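Local coordinates for protein endonuclease V (Homo sapiens, PDB 6OZE) that probably cleaves inosine-containing RNA as a metal-ion-dependent, inosine-specific endoribonuclease of the RNase H clan, at residues A[38-43]-A[62-67]; A[114-119]-A[225-230]; A[137-142]-A[204-209]; A[118-123]-A[200-205]. The protein carries 4 engineered substitutions. All coordinates share one frame; numbering follows the deposited sequence.

Interaction 1 (A[38-43]-A[62-67]); sequences QRVGGV and LSFPEL. With NA (sodium ion), chain G.
V40 and L62 face each other as an antiparallel hydrogen-bonded pair, with V40 N to L62 O at 2.9 Å and L62 N to V40 O at 2.8 Å, while R39 and S63 form the neighbouring non-hydrogen-bonded pair. Beyond it, F64 N reaches Q38 O at 2.9 Å, but from above the carbonyl plane and with a bent N-H angle of 140°, as the chains leave regular pairing. These are the base ends of the hairpin of strands 39-47 and 54-63, part of the central sheet of an RNase H-like fold. In one of its two modelled conformers, V40 lays CG2 obliquely against F64, 3.9 Å from CD2; a beta-branched valine fills such a spot without a long, flexible chain. With chi1 at -175°, F64 turns its ring so that CD2 meets that methyl, and P65, after a cis peptide, puts CB over one ring face, toward the rim. Q38 folds back at chi2 (-72°) and places OE1 2.4 Å from a sodium ion, which F64 O also binds at 2.7 Å. The carbonyl of L37 and three waters complete this shell of neutral oxygens. R39 turns its NE to M111 O instead.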
loop_
_atom_site.group_PDB
_atom_site.type_symbol
_atom_site.label_atom_id
_atom_site.label_comp_id
_atom_site.label_asym_id
_atom_site.label_seq_id
_atom_site.Cartn_x
_atom_site.Cartn_y
_atom_site.Cartn_z
ATOM N N GLN A 38 5.030 -5.913 -16.488
ATOM C CA GLN A 38 5.347 -4.756 -17.312
ATOM C C GLN A 38 4.967 -3.427 -16.684
ATOM O O GLN A 38 5.584 -2.412 -17.019
ATOM C CB GLN A 38 4.639 -4.853 -18.675
ATOM C CG GLN A 38 5.172 -5.948 -19.570
ATOM C CD GLN A 38 6.546 -5.616 -20.123
ATOM O OE1 GLN A 38 7.556 -5.788 -19.445
ATOM N NE2 GLN A 38 6.586 -5.116 -21.353
ATOM N N ARG A 39 3.932 -3.389 -15.844
ATOM C CA ARG A 39 3.447 -2.140 -15.268
ATOM C C ARG A 39 3.096 -2.334 -13.800
ATOM O O ARG A 39 2.341 -3.247 -13.449
ATOM C CB ARG A 39 2.215 -1.635 -16.025
ATOM C CG ARG A 39 2.521 -1.239 -17.462
ATOM C CD ARG A 39 1.262 -0.813 -18.216
ATOM N NE ARG A 39 0.254 -1.865 -18.192
ATOM C CZ ARG A 39 0.238 -2.914 -19.007
ATOM N NH1 ARG A 39 -0.729 -3.813 -18.897
ATOM N NH2 ARG A 39 1.177 -3.066 -19.932
ATOM N N VAL A 40 3.638 -1.462 -12.955
ATOM C CA VAL A 40 3.396 -1.476 -11.518
ATOM C C VAL A 40 2.782 -0.134 -11.144
ATOM O O VAL A 40 3.305 0.915 -11.530
ATOM C CB VAL A 40 4.704 -1.700 -10.733
ATOM C CG1 VAL A 40 4.447 -1.672 -9.242
ATOM C CG2 VAL A 40 5.371 -3.017 -11.136
ATOM N N GLY A 41 1.686 -0.170 -10.398
ATOM C CA GLY A 41 1.009 1.038 -9.998
ATOM C C GLY A 41 1.365 1.416 -8.570
ATOM O O GLY A 41 1.798 0.582 -7.764
ATOM N N GLY A 42 1.201 2.703 -8.284
ATOM C CA GLY A 42 1.357 3.217 -6.935
ATOM C C GLY A 42 0.208 4.162 -6.639
ATOM O O GLY A 42 -0.277 4.865 -7.533
ATOM N N VAL A 43 -0.239 4.147 -5.395
ATOM C CA VAL A 43 -1.360 4.993 -4.978
ATOM C C VAL A 43 -0.997 5.736 -3.707
ATOM O O VAL A 43 -0.239 5.239 -2.867
ATOM C CB VAL A 43 -2.710 4.260 -4.796
ATOM C CG1 VAL A 43 -3.273 3.801 -6.133
ATOM C CG2 VAL A 43 -2.572 3.096 -3.808
ATOM N N LEU A 62 4.028 2.844 -13.432
ATOM C CA LEU A 62 5.408 2.852 -13.881
ATOM C C LEU A 62 5.697 1.601 -14.704
ATOM O O LEU A 62 5.139 0.527 -14.460
ATOM C CB LEU A 62 6.385 2.875 -12.687
ATOM C CG LEU A 62 6.621 4.198 -11.959
ATOM C CD1 LEU A 62 5.361 4.774 -11.329
ATOM C CD2 LEU A 62 7.709 4.004 -10.901
ATOM N N SER A 63 6.567 1.749 -15.687
ATOM C CA SER A 63 7.061 0.581 -16.391
ATOM C C SER A 63 7.921 -0.254 -15.453
ATOM O O SER A 63 8.472 0.245 -14.472
ATOM C CB SER A 63 7.875 1.023 -17.594
ATOM O OG SER A 63 8.960 1.849 -17.204
ATOM N N PHE A 64 8.011 -1.543 -15.747
ATOM C CA PHE A 64 8.848 -2.430 -14.960
ATOM C C PHE A 64 9.664 -3.286 -15.912
ATOM O O PHE A 64 9.110 -3.848 -16.860
ATOM C CB PHE A 64 7.986 -3.351 -14.080
ATOM C CG PHE A 64 8.804 -4.210 -13.157
ATOM C CD1 PHE A 64 9.256 -5.455 -13.566
ATOM C CD2 PHE A 64 9.148 -3.750 -11.903
ATOM C CE1 PHE A 64 10.038 -6.234 -12.723
ATOM C CE2 PHE A 64 9.935 -4.534 -11.049
ATOM C CZ PHE A 64 10.368 -5.777 -11.471
ATOM N N PRO A 65 10.976 -3.451 -15.663
ATOM C CA PRO A 65 11.723 -3.003 -14.482
ATOM C C PRO A 65 12.322 -1.596 -14.562
ATOM O O PRO A 65 13.054 -1.192 -13.646
ATOM C CB PRO A 65 12.857 -4.031 -14.414
ATOM C CG PRO A 65 13.117 -4.344 -15.834
ATOM C CD PRO A 65 11.769 -4.374 -16.492
ATOM N N GLU A 66 12.033 -0.858 -15.633
ATOM C CA GLU A 66 12.672 0.443 -15.822
ATOM C C GLU A 66 12.226 1.480 -14.793
ATOM O O GLU A 66 12.966 2.438 -14.533
ATOM C CB GLU A 66 12.396 0.969 -17.229
ATOM C CG GLU A 66 12.988 0.110 -18.338
ATOM C CD GLU A 66 12.048 -0.988 -18.816
ATOM O OE1 GLU A 66 10.961 -1.166 -18.218
ATOM O OE2 GLU A 66 12.406 -1.674 -19.801
ATOM N N LEU A 67 11.017 1.337 -14.243
ATOM C CA LEU A 67 10.481 2.255 -13.232
ATOM C C LEU A 67 10.341 3.685 -13.757
ATOM O O LEU A 67 10.654 4.656 -13.060
ATOM C CB LEU A 67 11.269 2.195 -11.917
ATOM C CG LEU A 67 11.338 0.804 -11.277
ATOM C CD1 LEU A 67 12.255 0.855 -10.050
ATOM C CD2 LEU A 67 9.939 0.315 -10.904
HETATM NA NA NA G . 8.950 -6.445 -17.634
HETATM O O HOH W 1 10.609 -5.750 -19.473
HETATM O O HOH W 2 9.925 -7.999 -15.912
HETATM O O HOH W 3 8.886 -9.103 -18.489
#

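Interaction 2 (A[114-119]-A[225-230]); sequences VLLVDG and PEPVRQ
L116 meets V228 where the first turn of helix 226-242 lies against one face of the central sheet, the alpha-on-beta packing of an RNase H-like fold. Strand 115-118 and the segment 226-230 run with axes 7.9 Å apart at their closest and cross at -52°. No hydrogen bond joins them, so the contact rests on apolar side-chain packing.

The tight part is centred on L116. Its CB touches V228 CG2 at 3.7 Å, in one of the two conformers modelled for that valine. With CG beside the backbone N (chi1 -58°), the side chain sends CD1 out to touch both prolines, 4.0 Å from P225 CB and 3.9 Å from P227 CG. A branched leucine suits this place because one methyl can reach both rings. The prolines suit theirs as well: P225 is the N-cap and P227 lies in the first turn, where a residue needs no N-H for the helix pattern. L215 of helix 209-218 also packs on L116. E226 points away from the strand and probably pairs with R229 within the turn, a tentative reading because both residues are modelled in two conformers.

Toward the partly exposed end of the strand the fit slackens. The carboxylate of D118 turns elsewhere, OD2 forming a salt bridge with K147, an acidic residue being well placed where the strand leaves the apolar core. What D118 offers the helix is its CB, 4.1 Å from V228 CG1.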
loop_
_atom_site.group_PDB
_atom_site.type_symbol
_atom_site.label_atom_id
_atom_site.label_comp_id
_atom_site.label_asym_id
_atom_site.label_seq_id
_atom_site.Cartn_x
_atom_site.Cartn_y
_atom_site.Cartn_z
ATOM N N VAL A 114 -0.255 -4.768 -10.781
ATOM C CA VAL A 114 -0.149 -4.845 -9.328
ATOM C C VAL A 114 -0.072 -3.410 -8.827
ATOM O O VAL A 114 0.482 -2.534 -9.499
ATOM C CB VAL A 114 1.113 -5.666 -8.928
ATOM C CG1 VAL A 114 2.388 -5.074 -9.569
ATOM C CG2 VAL A 114 1.272 -5.726 -7.408
ATOM N N LEU A 115 -0.618 -3.168 -7.639
ATOM C CA LEU A 115 -0.542 -1.860 -7.003
ATOM C C LEU A 115 0.302 -1.970 -5.747
ATOM O O LEU A 115 0.083 -2.870 -4.927
ATOM C CB LEU A 115 -1.932 -1.371 -6.576
ATOM C CG LEU A 115 -2.973 -1.104 -7.657
ATOM C CD1 LEU A 115 -4.302 -0.699 -6.986
ATOM C CD2 LEU A 115 -2.478 -0.005 -8.572
ATOM N N LEU A 116 1.224 -1.036 -5.585
ATOM C CA LEU A 116 1.882 -0.796 -4.308
ATOM C C LEU A 116 1.127 0.340 -3.627
ATOM O O LEU A 116 1.004 1.440 -4.189
ATOM C CB LEU A 116 3.348 -0.425 -4.497
ATOM C CG LEU A 116 4.220 -1.442 -5.249
ATOM C CD1 LEU A 116 5.690 -1.020 -5.165
ATOM C CD2 LEU A 116 4.046 -2.875 -4.714
ATOM N N VAL A 117 0.637 0.077 -2.422
ATOM C CA VAL A 117 -0.268 0.978 -1.712
ATOM C C VAL A 117 0.454 1.543 -0.505
ATOM O O VAL A 117 1.017 0.787 0.296
ATOM C CB VAL A 117 -1.510 0.207 -1.255
ATOM C CG1 VAL A 117 -2.462 1.117 -0.478
ATOM C CG2 VAL A 117 -2.191 -0.374 -2.445
ATOM N N ASP A 118 0.441 2.866 -0.366
ATOM C CA ASP A 118 0.931 3.479 0.858
ATOM C C ASP A 118 -0.073 3.201 1.969
ATOM O O ASP A 118 -1.034 3.953 2.145
ATOM C CB ASP A 118 1.151 4.981 0.667
ATOM C CG ASP A 118 1.783 5.643 1.889
ATOM O OD1 ASP A 118 2.008 4.966 2.914
ATOM O OD2 ASP A 118 2.067 6.852 1.822
ATOM N N GLY A 119 0.149 2.126 2.710
ATOM C CA GLY A 119 -0.809 1.648 3.687
ATOM C C GLY A 119 -0.567 0.177 3.943
ATOM O O GLY A 119 0.302 -0.445 3.340
ATOM N N PRO A 225 9.741 2.807 -2.238
ATOM C CA PRO A 225 9.620 2.206 -3.573
ATOM C C PRO A 225 9.070 3.201 -4.580
ATOM O O PRO A 225 8.192 4.001 -4.269
ATOM C CB PRO A 225 8.649 1.041 -3.358
ATOM C CG PRO A 225 8.722 0.745 -1.889
ATOM C CD PRO A 225 9.031 2.038 -1.204
ATOM N N GLU A 226 9.621 3.151 -5.794
ATOM C CA GLU A 226 9.332 4.159 -6.817
ATOM C C GLU A 226 7.852 4.405 -7.064
ATOM O O GLU A 226 7.456 5.579 -7.125
ATOM C CB GLU A 226 10.093 3.830 -8.107
ATOM C CG GLU A 226 11.493 4.430 -8.165
ATOM C CD GLU A 226 11.485 5.934 -7.893
ATOM O OE1 GLU A 226 11.614 6.324 -6.714
ATOM O OE2 GLU A 226 11.334 6.728 -8.852
ATOM N N PRO A 227 6.993 3.390 -7.213
ATOM C CA PRO A 227 5.565 3.699 -7.476
ATOM C C PRO A 227 4.918 4.459 -6.333
ATOM O O PRO A 227 4.121 5.384 -6.580
ATOM C CB PRO A 227 4.938 2.315 -7.711
ATOM C CG PRO A 227 6.132 1.431 -8.171
ATOM C CD PRO A 227 7.257 1.933 -7.291
ATOM N N VAL A 228 5.249 4.121 -5.092
ATOM C CA VAL A 228 4.735 4.829 -3.918
ATOM C C VAL A 228 5.318 6.235 -3.845
ATOM O O VAL A 228 4.614 7.226 -3.580
ATOM C CB VAL A 228 5.095 4.014 -2.659
ATOM C CG1 VAL A 228 4.710 4.751 -1.390
ATOM C CG2 VAL A 228 4.458 2.628 -2.711
ATOM N N ARG A 229 6.621 6.344 -4.098
ATOM C CA ARG A 229 7.300 7.634 -4.015
ATOM C C ARG A 229 6.762 8.602 -5.058
ATOM O O ARG A 229 6.536 9.779 -4.760
ATOM C CB ARG A 229 8.806 7.427 -4.214
ATOM C CG ARG A 229 9.672 8.582 -3.723
ATOM C CD ARG A 229 11.150 8.331 -3.927
ATOM N NE ARG A 229 11.553 8.386 -5.330
ATOM C CZ ARG A 229 11.939 9.491 -5.962
ATOM N NH1 ARG A 229 12.296 9.430 -7.236
ATOM N NH2 ARG A 229 11.961 10.663 -5.330
ATOM N N GLN A 230 6.546 8.120 -6.288
ATOM C CA GLN A 230 6.021 9.000 -7.333
ATOM C C GLN A 230 4.585 9.409 -7.042
ATOM O O GLN A 230 4.200 10.542 -7.341
ATOM C CB GLN A 230 6.164 8.346 -8.709
ATOM C CG GLN A 230 7.622 8.186 -9.163
ATOM C CD GLN A 230 8.315 9.505 -9.405
ATOM O OE1 GLN A 230 7.677 10.501 -9.756
ATOM N NE2 GLN A 230 9.626 9.526 -9.218
#

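Interaction 3 (A[137-142]-A[204-209]); sequences LTDLPC and GHRMSL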
loop_
_atom_site.group_PDB
_atom_site.type_symbol
_atom_site.label_atom_id
_atom_site.label_comp_id
_atom_site.label_asym_id
_atom_site.label_seq_id
_atom_site.Cartn_x
_atom_site.Cartn_y
_atom_site.Cartn_z
ATOM N N LEU A 137 -11.602 -4.865 -3.956
ATOM C CA LEU A 137 -12.591 -4.130 -4.739
ATOM C C LEU A 137 -12.133 -3.887 -6.174
ATOM O O LEU A 137 -12.962 -3.921 -7.087
ATOM C CB LEU A 137 -12.946 -2.823 -4.031
ATOM C CG LEU A 137 -13.805 -2.978 -2.772
ATOM C CD1 LEU A 137 -13.982 -1.624 -2.104
ATOM C CD2 LEU A 137 -15.169 -3.586 -3.094
ATOM N N THR A 138 -10.836 -3.663 -6.402
ATOM C CA THR A 138 -10.323 -3.573 -7.768
ATOM C C THR A 138 -10.062 -4.938 -8.388
ATOM O O THR A 138 -9.918 -5.024 -9.615
ATOM C CB THR A 138 -9.008 -2.791 -7.814
ATOM O OG1 THR A 138 -8.022 -3.462 -7.024
ATOM C CG2 THR A 138 -9.197 -1.369 -7.291
ATOM N N ASP A 139 -10.015 -5.999 -7.570
ATOM C CA ASP A 139 -9.542 -7.328 -7.980
ATOM C C ASP A 139 -8.179 -7.253 -8.661
ATOM O O ASP A 139 -7.945 -7.869 -9.699
ATOM C CB ASP A 139 -10.552 -8.074 -8.842
ATOM C CG ASP A 139 -10.342 -9.575 -8.802
ATOM O OD1 ASP A 139 -9.810 -10.081 -7.783
ATOM O OD2 ASP A 139 -10.698 -10.244 -9.791
ATOM N N LEU A 140 -7.286 -6.464 -8.085
ATOM C CA LEU A 140 -5.924 -6.383 -8.574
ATOM C C LEU A 140 -4.973 -6.880 -7.498
ATOM O O LEU A 140 -5.222 -6.686 -6.305
ATOM C CB LEU A 140 -5.543 -4.937 -8.907
ATOM C CG LEU A 140 -6.156 -4.288 -10.148
ATOM C CD1 LEU A 140 -5.755 -2.817 -10.196
ATOM C CD2 LEU A 140 -5.712 -5.027 -11.410
ATOM N N PRO A 141 -3.879 -7.528 -7.886
ATOM C CA PRO A 141 -2.809 -7.784 -6.924
ATOM C C PRO A 141 -2.396 -6.485 -6.256
ATOM O O PRO A 141 -2.194 -5.458 -6.915
ATOM C CB PRO A 141 -1.686 -8.344 -7.803
ATOM C CG PRO A 141 -2.417 -9.005 -8.948
ATOM C CD PRO A 141 -3.568 -8.060 -9.226
ATOM N N CYS A 142 -2.340 -6.501 -4.924
ATOM C CA CYS A 142 -2.001 -5.303 -4.169
ATOM C C CYS A 142 -1.080 -5.664 -3.019
ATOM O O CYS A 142 -1.262 -6.698 -2.371
ATOM C CB CYS A 142 -3.241 -4.628 -3.572
ATOM S SG CYS A 142 -4.231 -3.649 -4.713
ATOM N N GLY A 204 -1.765 -7.344 0.418
ATOM C CA GLY A 204 -3.086 -6.786 0.239
ATOM C C GLY A 204 -4.027 -7.828 -0.328
ATOM O O GLY A 204 -4.983 -8.245 0.331
ATOM N N HIS A 205 -3.746 -8.277 -1.549
ATOM C CA HIS A 205 -4.651 -9.186 -2.246
ATOM C C HIS A 205 -3.893 -9.798 -3.409
ATOM O O HIS A 205 -3.093 -9.119 -4.058
ATOM C CB HIS A 205 -5.868 -8.415 -2.779
ATOM C CG HIS A 205 -6.876 -9.257 -3.499
ATOM N ND1 HIS A 205 -7.472 -10.367 -2.936
ATOM C CD2 HIS A 205 -7.455 -9.099 -4.716
ATOM C CE1 HIS A 205 -8.348 -10.875 -3.788
ATOM N NE2 HIS A 205 -8.365 -10.119 -4.872
ATOM N N ARG A 206 -4.117 -11.095 -3.637
ATOM C CA ARG A 206 -3.617 -11.798 -4.818
ATOM C C ARG A 206 -2.097 -11.761 -4.948
ATOM O O ARG A 206 -1.568 -11.719 -6.058
ATOM C CB ARG A 206 -4.295 -11.324 -6.106
ATOM C CG ARG A 206 -5.704 -11.829 -6.265
ATOM C CD ARG A 206 -5.975 -12.165 -7.711
ATOM N NE ARG A 206 -6.546 -11.046 -8.445
ATOM C CZ ARG A 206 -6.246 -10.754 -9.706
ATOM N NH1 ARG A 206 -5.360 -11.488 -10.365
ATOM N NH2 ARG A 206 -6.822 -9.719 -10.305
ATOM N N MET A 207 -1.386 -11.769 -3.823
ATOM C CA MET A 207 0.055 -11.975 -3.863
ATOM C C MET A 207 0.482 -12.669 -2.580
ATOM O O MET A 207 -0.131 -12.493 -1.527
ATOM C CB MET A 207 0.795 -10.642 -4.034
ATOM C CG MET A 207 2.248 -10.794 -4.528
ATOM S SD MET A 207 2.709 -9.331 -5.489
ATOM C CE MET A 207 4.267 -9.851 -6.219
ATOM N N SER A 208 1.521 -13.493 -2.682
ATOM C CA SER A 208 2.120 -14.069 -1.492
ATOM C C SER A 208 3.024 -13.034 -0.835
ATOM O O SER A 208 3.493 -12.084 -1.471
ATOM C CB SER A 208 2.925 -15.324 -1.833
ATOM O OG SER A 208 4.097 -14.967 -2.555
ATOM N N LEU A 209 3.236 -13.206 0.469
ATOM C CA LEU A 209 4.074 -12.258 1.192
ATOM C C LEU A 209 5.508 -12.287 0.675
ATOM O O LEU A 209 6.125 -11.231 0.488
ATOM C CB LEU A 209 4.029 -12.565 2.686
ATOM C CG LEU A 209 4.913 -11.684 3.573
ATOM C CD1 LEU A 209 4.542 -10.203 3.412
ATOM C CD2 LEU A 209 4.770 -12.124 5.014
#
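C142 O is gripped by two successive backbone N-H groups, G204 N at 2.9 Å and H205 N at 3.1 Å, both arriving from the same face of its carbonyl plane. Two residues opposite one define a classic beta bulge, here at the start of strand 142-146 where it pairs antiparallel with strand 199-205. C142 N returns a bond to H205 O. Glycine fits the bulge because a CB on G204 would run into C142 O.

Past the bulge the side chains take over. D139 is the C-prime residue of a Schellman motif that ends helix 130-138. Its positive phi turns the chain, and CG anti to the backbone N (chi1 -157°) brings the carboxylate to H205. There NE2 donates to OD1 at 3.3 Å, with the oxygen in the ring plane and met nearly end-on along its C-O bond. R206 NE adds a salt bridge to the same OD1 through a weak hydrogen bond of 3.5 Å. As modelled, P141 CD lies over the centre of the guanidinium, but the NH2 end is too close to D139 O to be trusted; E26 pairs with NH1. P141, having no N-H, presents a compact apolar ring for that face.

A leucine in place of H205 would probably leave D139 OD1 with little beyond the weak R206 bond and the N-H of V21 without its side-chain acceptor. Since ND1 accepts from V21 N, NE2 should carry the proton, so this imidazole is likely to be held as one tautomer that bridges a loop backbone to a helix-end carboxylate.

Interaction 4 (A[118-123]-A[200-205]); sequences DGNGVL and YISVGH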
loop_
_atom_site.group_PDB
_atom_site.type_symbol
_atom_site.label_atom_id
_atom_site.label_comp_id
_atom_site.label_asym_id
_atom_site.label_seq_id
_atom_site.Cartn_x
_atom_site.Cartn_y
_atom_site.Cartn_z
ATOM N N ASP A 118 0.441 2.866 -0.366
ATOM C CA ASP A 118 0.931 3.479 0.858
ATOM C C ASP A 118 -0.073 3.201 1.969
ATOM O O ASP A 118 -1.034 3.953 2.145
ATOM C CB ASP A 118 1.151 4.981 0.667
ATOM C CG ASP A 118 1.783 5.643 1.889
ATOM O OD1 ASP A 118 2.008 4.966 2.914
ATOM O OD2 ASP A 118 2.067 6.852 1.822
ATOM N N GLY A 119 0.149 2.126 2.710
ATOM C CA GLY A 119 -0.809 1.648 3.687
ATOM C C GLY A 119 -0.567 0.177 3.943
ATOM O O GLY A 119 0.302 -0.445 3.340
ATOM N N ASN A 120 -1.347 -0.373 4.866
ATOM C CA ASN A 120 -1.160 -1.768 5.229
ATOM C C ASN A 120 -2.223 -2.642 4.574
ATOM O O ASN A 120 -3.310 -2.185 4.203
ATOM C CB ASN A 120 -1.227 -1.965 6.743
ATOM C CG ASN A 120 -0.084 -1.303 7.478
ATOM O OD1 ASN A 120 0.976 -1.909 7.705
ATOM N ND2 ASN A 120 -0.306 -0.061 7.899
ATOM N N GLY A 121 -1.881 -3.917 4.433
ATOM C CA GLY A 121 -2.808 -4.943 4.016
ATOM C C GLY A 121 -3.316 -5.737 5.196
ATOM O O GLY A 121 -4.068 -5.225 6.037
ATOM N N VAL A 122 -2.906 -7.001 5.284
ATOM C CA VAL A 122 -3.389 -7.837 6.374
ATOM C C VAL A 122 -2.741 -7.478 7.705
ATOM O O VAL A 122 -3.260 -7.866 8.760
ATOM C CB VAL A 122 -3.303 -9.323 5.993
ATOM C CG1 VAL A 122 -4.105 -9.575 4.719
ATOM C CG2 VAL A 122 -1.876 -9.721 5.796
ATOM N N LEU A 123 -1.637 -6.729 7.697
ATOM C CA LEU A 123 -1.049 -6.240 8.947
ATOM C C LEU A 123 -1.884 -5.035 9.356
ATOM O O LEU A 123 -1.602 -3.898 8.974
ATOM C CB LEU A 123 0.413 -5.862 8.734
ATOM C CG LEU A 123 1.374 -5.704 9.922
ATOM C CD1 LEU A 123 2.790 -5.420 9.426
ATOM C CD2 LEU A 123 0.943 -4.625 10.901
ATOM N N TYR A 200 7.528 -1.730 6.134
ATOM C CA TYR A 200 6.722 -2.824 6.667
ATOM C C TYR A 200 5.765 -3.270 5.568
ATOM O O TYR A 200 4.855 -2.521 5.169
ATOM C CB TYR A 200 6.011 -2.406 7.953
ATOM C CG TYR A 200 7.013 -2.031 9.003
ATOM C CD1 TYR A 200 7.613 -3.009 9.794
ATOM C CD2 TYR A 200 7.439 -0.721 9.160
ATOM C CE1 TYR A 200 8.557 -2.685 10.735
ATOM C CE2 TYR A 200 8.387 -0.390 10.104
ATOM C CZ TYR A 200 8.948 -1.378 10.891
ATOM O OH TYR A 200 9.896 -1.058 11.834
ATOM N N ILE A 201 5.980 -4.481 5.071
ATOM C CA ILE A 201 5.304 -4.990 3.884
ATOM C C ILE A 201 4.277 -6.026 4.311
ATOM O O ILE A 201 4.574 -6.897 5.132
ATOM C CB ILE A 201 6.320 -5.640 2.926
ATOM C CG1 ILE A 201 7.496 -4.687 2.640
ATOM C CG2 ILE A 201 5.611 -6.119 1.644
ATOM C CD1 ILE A 201 7.084 -3.334 2.134
ATOM N N SER A 202 3.071 -5.949 3.735
ATOM C CA SER A 202 2.096 -6.996 3.994
ATOM C C SER A 202 1.262 -7.230 2.746
ATOM O O SER A 202 1.205 -6.385 1.846
ATOM C CB SER A 202 1.239 -6.679 5.218
ATOM O OG SER A 202 0.508 -5.472 5.004
ATOM N N VAL A 203 0.669 -8.423 2.678
ATOM C CA VAL A 203 -0.170 -8.773 1.536
ATOM C C VAL A 203 -1.429 -7.928 1.564
ATOM O O VAL A 203 -2.100 -7.824 2.595
ATOM C CB VAL A 203 -0.544 -10.258 1.583
ATOM C CG1 VAL A 203 -1.604 -10.573 0.535
ATOM C CG2 VAL A 203 0.698 -11.131 1.388
ATOM N N GLY A 204 -1.765 -7.344 0.418
ATOM C CA GLY A 204 -3.086 -6.786 0.239
ATOM C C GLY A 204 -4.027 -7.828 -0.328
ATOM O O GLY A 204 -4.983 -8.245 0.331
ATOM N N HIS A 205 -3.746 -8.277 -1.549
ATOM C CA HIS A 205 -4.651 -9.186 -2.246
ATOM C C HIS A 205 -3.893 -9.798 -3.409
ATOM O O HIS A 205 -3.093 -9.119 -4.058
ATOM C CB HIS A 205 -5.868 -8.415 -2.779
ATOM C CG HIS A 205 -6.876 -9.257 -3.499
ATOM N ND1 HIS A 205 -7.472 -10.367 -2.936
ATOM C CD2 HIS A 205 -7.455 -9.099 -4.716
ATOM C CE1 HIS A 205 -8.348 -10.875 -3.788
ATOM N NE2 HIS A 205 -8.365 -10.119 -4.872
HETATM O O HOH W 4 1.999 -3.201 5.429
#
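This is a buried loop-on-strand contact: G121 and V122, in the loop that leaves strand 115-118, hydrogen-bond to S202 and V203 of strand 199-205 within the RNase H-like core. G121 N donates to S202 OG at 2.9 Å. The CB of S202 points at the loop, and its first torsion (chi1 61°) turns OG to G121 N. Serine suits the place by being both small and able to accept the loop's N-H. V122 N sits nearly in line with the V203 C=O, 2.9 Å from its O, though its N-H is bent away from a straight bond (142°), while V122 CG1 lies alongside the same oxygen. G121 passes so near that a CB on it would collide with V203 O; only the bare CA fits, 3.3 Å away in a CA-H...O contact. L123 adds an apolar touch, its CB 3.7 Å from S202 CB. Were S202 replaced by an alanine, the buried G121 N-H would probably lose its acceptor and the nearby water one of its partners. That water joins both segments, bonding S202 OG at 2.7 Å, N120 OD1 at 2.8 Å and Y200 O at 2.9 Å.

All four contacts reach the one mixed central sheet. Interaction 1 lies on strands 54-63 and 39-47, interaction 2 on the adjoining strand 115-118, and interaction 3 where strand 142-146 starts beside the end of strand 199-205. Interactions 1 and 2, centres 9 Å apart, meet through probable backbone hydrogen bonds of G41 with V114 and L116; interactions 2 and 3 are 13 Å apart, joined where L115 meets P141. Interaction 4 starts from the same stretch as interaction 2 and ends on the strand used by interaction 3. Along the chain interaction 1 closes first, and interaction 3 is nested inside the loop closed by interaction 2. One RNase H-like sheet thus carries the hairpin, the packing of helix 226-242 and the 142-146/199-205 pairing.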